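Long-range contact in alcohol dehydrogenase (Thermus thermophilus, PDB 2EIH), which probably acts as a zinc-containing, NAD-dependent alcohol dehydrogenase, oxidising alcohols with transfer of hydride to the nicotinamide cofactor: residues A133-I147 with L301-V313. Residues are numbered along the deposited sequence; the frame is centred on the assembly and turned at random.
Sequences APKPKNLSFEEAAAI and LRFVEEGKLKPVV
Val304 CG1 meets Leu139 CD1 at 3.5 Å, where the end of helix 297-306 packs on residues 133-147. This methyl is anti to the backbone N (chi1 175°); the two side chains cross nearly at right angles, while Ile147 CD1 comes tip to tip at 3.8 Å from the same methyl. One turn earlier Leu301 forks: CD1 touches the bare methyl of buried Ala133, CB, at 3.6 Å, and CD2 lies across Pro136 CD. Pro311 lays its rigid ring against the end of helix 141-146, CB on Ile147 CG1 and Ala146 CB, CG 3.3 Å from Glu143 O.

In medium-chain dehydrogenases a GroES-like domain is joined to a Rossmann domain, and here 301-313 leads from helix 297-306 back to strand 313-318, in the sheet of the GroES-like part. A Schellman motif ends the helix at Gly307, where phi is positive and a CB would jam against the carbonyl O of Glu306, so glycine is called for.

The polar contact across the two segments is slight. Glu305 lays its CG against Pro136 CB, and OE2 accepts a weak bond from Lys137 N (3.4 Å). Within 133-147, Ser140 and Glu143 form a capping box: Glu143 N donates to Ser140 OG, and Ser140 N to Glu143 OE2 at 3.0 Å. With an alanine in place of Glu143, Ser140 N would probably lose its carboxylate acceptor, and Val313 CG2 part of its packing, the 3.9 Å contact with Glu143 CG.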
loop_
_atom_site.group_PDB
_atom_site.type_symbol
_atom_site.label_atom_id
_atom_site.label_comp_id
_atom_site.label_asym_id
_atom_site.label_seq_id
_atom_site.Cartn_x
_atom_site.Cartn_y
_atom_site.Cartn_z
ATOM N N ALA A 133 28.078 7.528 0.255
ATOM C CA ALA A 133 27.244 8.479 0.980
ATOM C C ALA A 133 28.115 9.253 1.956
ATOM O O ALA A 133 29.134 8.754 2.419
ATOM C CB ALA A 133 26.138 7.753 1.724
ATOM N N PRO A 134 27.723 10.493 2.281
ATOM C CA PRO A 134 28.506 11.309 3.214
ATOM C C PRO A 134 28.467 10.708 4.605
ATOM O O PRO A 134 27.409 10.281 5.081
ATOM C CB PRO A 134 27.808 12.664 3.154
ATOM C CG PRO A 134 26.376 12.262 2.968
ATOM C CD PRO A 134 26.482 11.187 1.900
ATOM N N LYS A 135 29.632 10.646 5.236
ATOM C CA LYS A 135 29.740 10.105 6.574
ATOM C C LYS A 135 29.274 11.131 7.582
ATOM O O LYS A 135 29.716 12.284 7.563
ATOM C CB LYS A 135 31.190 9.739 6.906
ATOM C CG LYS A 135 31.450 9.547 8.397
ATOM C CD LYS A 135 32.937 9.637 8.721
ATOM C CE LYS A 135 33.193 9.738 10.225
ATOM N NZ LYS A 135 32.633 10.991 10.791
ATOM N N PRO A 136 28.364 10.731 8.478
ATOM C CA PRO A 136 27.874 11.663 9.501
ATOM C C PRO A 136 29.085 12.188 10.301
ATOM O O PRO A 136 29.968 11.415 10.671
ATOM C CB PRO A 136 26.927 10.793 10.337
ATOM C CG PRO A 136 27.462 9.393 10.124
ATOM C CD PRO A 136 27.820 9.375 8.675
ATOM N N LYS A 137 29.130 13.492 10.553
ATOM C CA LYS A 137 30.253 14.070 11.275
ATOM C C LYS A 137 30.260 13.829 12.775
ATOM O O LYS A 137 31.270 14.048 13.442
ATOM C CB LYS A 137 30.361 15.579 11.001
ATOM C CG LYS A 137 30.703 15.922 9.556
ATOM C CD LYS A 137 30.964 17.416 9.369
ATOM C CE LYS A 137 31.159 17.768 7.894
ATOM N NZ LYS A 137 32.275 16.990 7.270
ATOM N N ASN A 138 29.147 13.377 13.325
ATOM C CA ASN A 138 29.108 13.134 14.762
ATOM C C ASN A 138 29.620 11.731 15.117
ATOM O O ASN A 138 29.616 11.354 16.290
ATOM C CB ASN A 138 27.677 13.311 15.300
ATOM C CG ASN A 138 26.692 12.306 14.699
ATOM O OD1 ASN A 138 25.801 11.791 15.391
ATOM N ND2 ASN A 138 26.841 12.035 13.404
ATOM N N LEU A 139 30.070 10.969 14.113
ATOM C CA LEU A 139 30.561 9.604 14.340
ATOM C C LEU A 139 32.035 9.360 14.062
ATOM O O LEU A 139 32.659 10.082 13.276
ATOM C CB LEU A 139 29.776 8.602 13.495
ATOM C CG LEU A 139 28.286 8.366 13.741
ATOM C CD1 LEU A 139 27.870 7.205 12.865
ATOM C CD2 LEU A 139 28.011 8.064 15.208
ATOM N N SER A 140 32.592 8.335 14.704
ATOM C CA SER A 140 33.992 7.974 14.469
ATOM C C SER A 140 33.955 7.095 13.243
ATOM O O SER A 140 32.920 6.521 12.916
ATOM C CB SER A 140 34.552 7.146 15.612
ATOM O OG SER A 140 34.077 5.819 15.493
ATOM N N PHE A 141 35.082 6.967 12.566
ATOM C CA PHE A 141 35.109 6.127 11.380
ATOM C C PHE A 141 34.650 4.661 11.649
ATOM O O PHE A 141 33.988 4.060 10.798
ATOM C CB PHE A 141 36.506 6.182 10.756
ATOM C CG PHE A 141 36.769 7.448 9.981
ATOM C CD1 PHE A 141 36.141 7.676 8.760
ATOM C CD2 PHE A 141 37.647 8.413 10.468
ATOM C CE1 PHE A 141 36.394 8.840 8.043
ATOM C CE2 PHE A 141 37.901 9.581 9.753
ATOM C CZ PHE A 141 37.278 9.794 8.543
ATOM N N GLU A 142 34.959 4.099 12.821
ATOM C CA GLU A 142 34.552 2.721 13.119
ATOM C C GLU A 142 33.043 2.623 13.322
ATOM O O GLU A 142 32.436 1.599 13.018
ATOM C CB GLU A 142 35.257 2.178 14.368
ATOM C CG GLU A 142 36.774 2.085 14.253
ATOM C CD GLU A 142 37.478 3.408 14.514
ATOM O OE1 GLU A 142 36.797 4.458 14.540
ATOM O OE2 GLU A 142 38.714 3.389 14.702
ATOM N N GLU A 143 32.447 3.686 13.850
ATOM C CA GLU A 143 31.012 3.725 14.083
ATOM C C GLU A 143 30.310 3.841 12.724
ATOM O O GLU A 143 29.319 3.144 12.444
ATOM C CB GLU A 143 30.669 4.924 14.984
ATOM C CG GLU A 143 31.054 4.766 16.455
ATOM C CD GLU A 143 30.738 5.999 17.307
ATOM O OE1 GLU A 143 30.480 5.834 18.515
ATOM O OE2 GLU A 143 30.719 7.118 16.755
ATOM N N ALA A 144 30.853 4.700 11.864
ATOM C CA ALA A 144 30.304 4.903 10.526
ATOM C C ALA A 144 30.339 3.591 9.735
ATOM O O ALA A 144 29.309 3.154 9.197
ATOM C CB ALA A 144 31.094 5.979 9.802
ATOM N N ALA A 145 31.508 2.951 9.676
ATOM C CA ALA A 145 31.625 1.688 8.941
ATOM C C ALA A 145 30.659 0.624 9.430
ATOM O O ALA A 145 30.263 -0.257 8.682
ATOM C CB ALA A 145 33.054 1.151 9.021
ATOM N N ALA A 146 30.255 0.711 10.683
ATOM C CA ALA A 146 29.353 -0.292 11.225
ATOM C C ALA A 146 27.883 -0.164 10.793
ATOM O O ALA A 146 27.123 -1.120 10.903
ATOM C CB ALA A 146 29.440 -0.287 12.751
ATOM N N ILE A 147 27.493 0.995 10.273
ATOM C CA ILE A 147 26.107 1.236 9.904
ATOM C C ILE A 147 25.427 0.568 8.694
ATOM O O ILE A 147 24.528 -0.272 8.875
ATOM C CB ILE A 147 25.843 2.756 9.771
ATOM C CG1 ILE A 147 26.150 3.445 11.080
ATOM C CG2 ILE A 147 24.380 3.005 9.357
ATOM C CD1 ILE A 147 26.182 4.951 10.987
ATOM N N LEU A 301 21.180 7.404 7.641
ATOM C CA LEU A 301 22.268 8.292 8.035
ATOM C C LEU A 301 21.751 9.608 8.626
ATOM O O LEU A 301 22.359 10.186 9.525
ATOM C CB LEU A 301 23.208 8.521 6.832
ATOM C CG LEU A 301 23.967 7.267 6.318
ATOM C CD1 LEU A 301 24.667 7.533 4.990
ATOM C CD2 LEU A 301 24.985 6.841 7.359
ATOM N N ARG A 302 20.612 10.067 8.130
ATOM C CA ARG A 302 19.982 11.291 8.633
ATOM C C ARG A 302 19.592 11.071 10.104
ATOM O O ARG A 302 19.913 11.881 10.954
ATOM C CB ARG A 302 18.735 11.615 7.789
ATOM C CG ARG A 302 18.616 13.071 7.342
ATOM C CD ARG A 302 18.152 13.170 5.891
ATOM N NE ARG A 302 16.943 12.381 5.637
ATOM C CZ ARG A 302 16.698 11.768 4.480
ATOM N NH1 ARG A 302 17.576 11.856 3.491
ATOM N NH2 ARG A 302 15.577 11.079 4.294
ATOM N N PHE A 303 18.897 9.970 10.389
ATOM C CA PHE A 303 18.498 9.642 11.760
ATOM C C PHE A 303 19.734 9.438 12.641
ATOM O O PHE A 303 19.708 9.735 13.841
ATOM C CB PHE A 303 17.626 8.371 11.805
ATOM C CG PHE A 303 16.249 8.556 11.226
ATOM C CD1 PHE A 303 15.845 7.827 10.108
ATOM C CD2 PHE A 303 15.373 9.501 11.764
ATOM C CE1 PHE A 303 14.590 8.040 9.528
ATOM C CE2 PHE A 303 14.112 9.721 11.188
ATOM C CZ PHE A 303 13.723 8.996 10.075
ATOM N N VAL A 304 20.812 8.921 12.054
ATOM C CA VAL A 304 22.042 8.702 12.812
ATOM C C VAL A 304 22.673 10.031 13.222
ATOM O O VAL A 304 23.173 10.150 14.329
ATOM C CB VAL A 304 23.081 7.860 12.023
ATOM C CG1 VAL A 304 24.389 7.776 12.808
ATOM C CG2 VAL A 304 22.544 6.468 11.777
ATOM N N GLU A 305 22.648 11.028 12.345
ATOM C CA GLU A 305 23.213 12.320 12.714
ATOM C C GLU A 305 22.377 12.994 13.788
ATOM O O GLU A 305 22.895 13.775 14.574
ATOM C CB GLU A 305 23.302 13.260 11.518
ATOM C CG GLU A 305 24.324 12.864 10.496
ATOM C CD GLU A 305 24.778 14.039 9.662
ATOM O OE1 GLU A 305 23.943 14.607 8.928
ATOM O OE2 GLU A 305 25.971 14.406 9.757
ATOM N N GLU A 306 21.084 12.704 13.810
ATOM C CA GLU A 306 20.178 13.287 14.798
ATOM C C GLU A 306 20.327 12.571 16.126
ATOM O O GLU A 306 19.970 13.115 17.168
ATOM C CB GLU A 306 18.738 13.136 14.344
ATOM C CG GLU A 306 18.341 13.997 13.182
ATOM C CD GLU A 306 16.992 13.583 12.632
ATOM O OE1 GLU A 306 16.060 13.327 13.443
ATOM O OE2 GLU A 306 16.847 13.525 11.387
ATOM N N GLY A 307 20.830 11.340 16.062
ATOM C CA GLY A 307 21.030 10.538 17.249
ATOM C C GLY A 307 19.844 9.649 17.536
ATOM O O GLY A 307 19.750 9.083 18.622
ATOM N N LYS A 308 18.927 9.518 16.586
ATOM C CA LYS A 308 17.755 8.675 16.810
ATOM C C LYS A 308 18.100 7.210 16.552
ATOM O O LYS A 308 17.385 6.307 16.985
ATOM C CB LYS A 308 16.618 9.119 15.898
ATOM C CG LYS A 308 16.051 10.487 16.265
ATOM C CD LYS A 308 15.007 10.931 15.250
ATOM C CE LYS A 308 14.286 12.198 15.677
ATOM N NZ LYS A 308 13.288 12.614 14.651
ATOM N N LEU A 309 19.207 6.994 15.851
ATOM C CA LEU A 309 19.679 5.660 15.538
ATOM C C LEU A 309 21.184 5.667 15.726
ATOM O O LEU A 309 21.850 6.621 15.327
ATOM C CB LEU A 309 19.374 5.315 14.085
ATOM C CG LEU A 309 17.928 5.120 13.639
ATOM C CD1 LEU A 309 17.920 4.848 12.151
ATOM C CD2 LEU A 309 17.295 3.960 14.394
ATOM N N LYS A 310 21.745 4.633 16.333
ATOM C CA LYS A 310 23.197 4.639 16.487
ATOM C C LYS A 310 23.826 3.268 16.363
ATOM O O LYS A 310 23.272 2.273 16.830
ATOM C CB LYS A 310 23.584 5.274 17.817
ATOM C CG LYS A 310 23.048 4.582 19.039
ATOM C CD LYS A 310 23.416 5.366 20.273
ATOM C CE LYS A 310 23.143 4.572 21.530
ATOM N NZ LYS A 310 23.468 5.371 22.750
ATOM N N PRO A 311 24.997 3.194 15.722
ATOM C CA PRO A 311 25.668 1.908 15.560
ATOM C C PRO A 311 26.295 1.468 16.867
ATOM O O PRO A 311 26.602 2.290 17.723
ATOM C CB PRO A 311 26.725 2.217 14.515
ATOM C CG PRO A 311 27.174 3.581 14.957
ATOM C CD PRO A 311 25.817 4.275 15.148
ATOM N N VAL A 312 26.497 0.171 17.011
ATOM C CA VAL A 312 27.112 -0.346 18.211
ATOM C C VAL A 312 28.382 -1.099 17.854
ATOM O O VAL A 312 28.340 -2.189 17.290
ATOM C CB VAL A 312 26.128 -1.244 18.962
ATOM C CG1 VAL A 312 26.825 -1.938 20.119
ATOM C CG2 VAL A 312 24.967 -0.396 19.475
ATOM N N VAL A 313 29.519 -0.484 18.160
ATOM C CA VAL A 313 30.820 -1.084 17.886
ATOM C C VAL A 313 31.218 -1.981 19.056
ATOM O O VAL A 313 31.496 -1.493 20.149
ATOM C CB VAL A 313 31.907 0.001 17.702
ATOM C CG1 VAL A 313 33.251 -0.658 17.418
ATOM C CG2 VAL A 313 31.521 0.937 16.560
#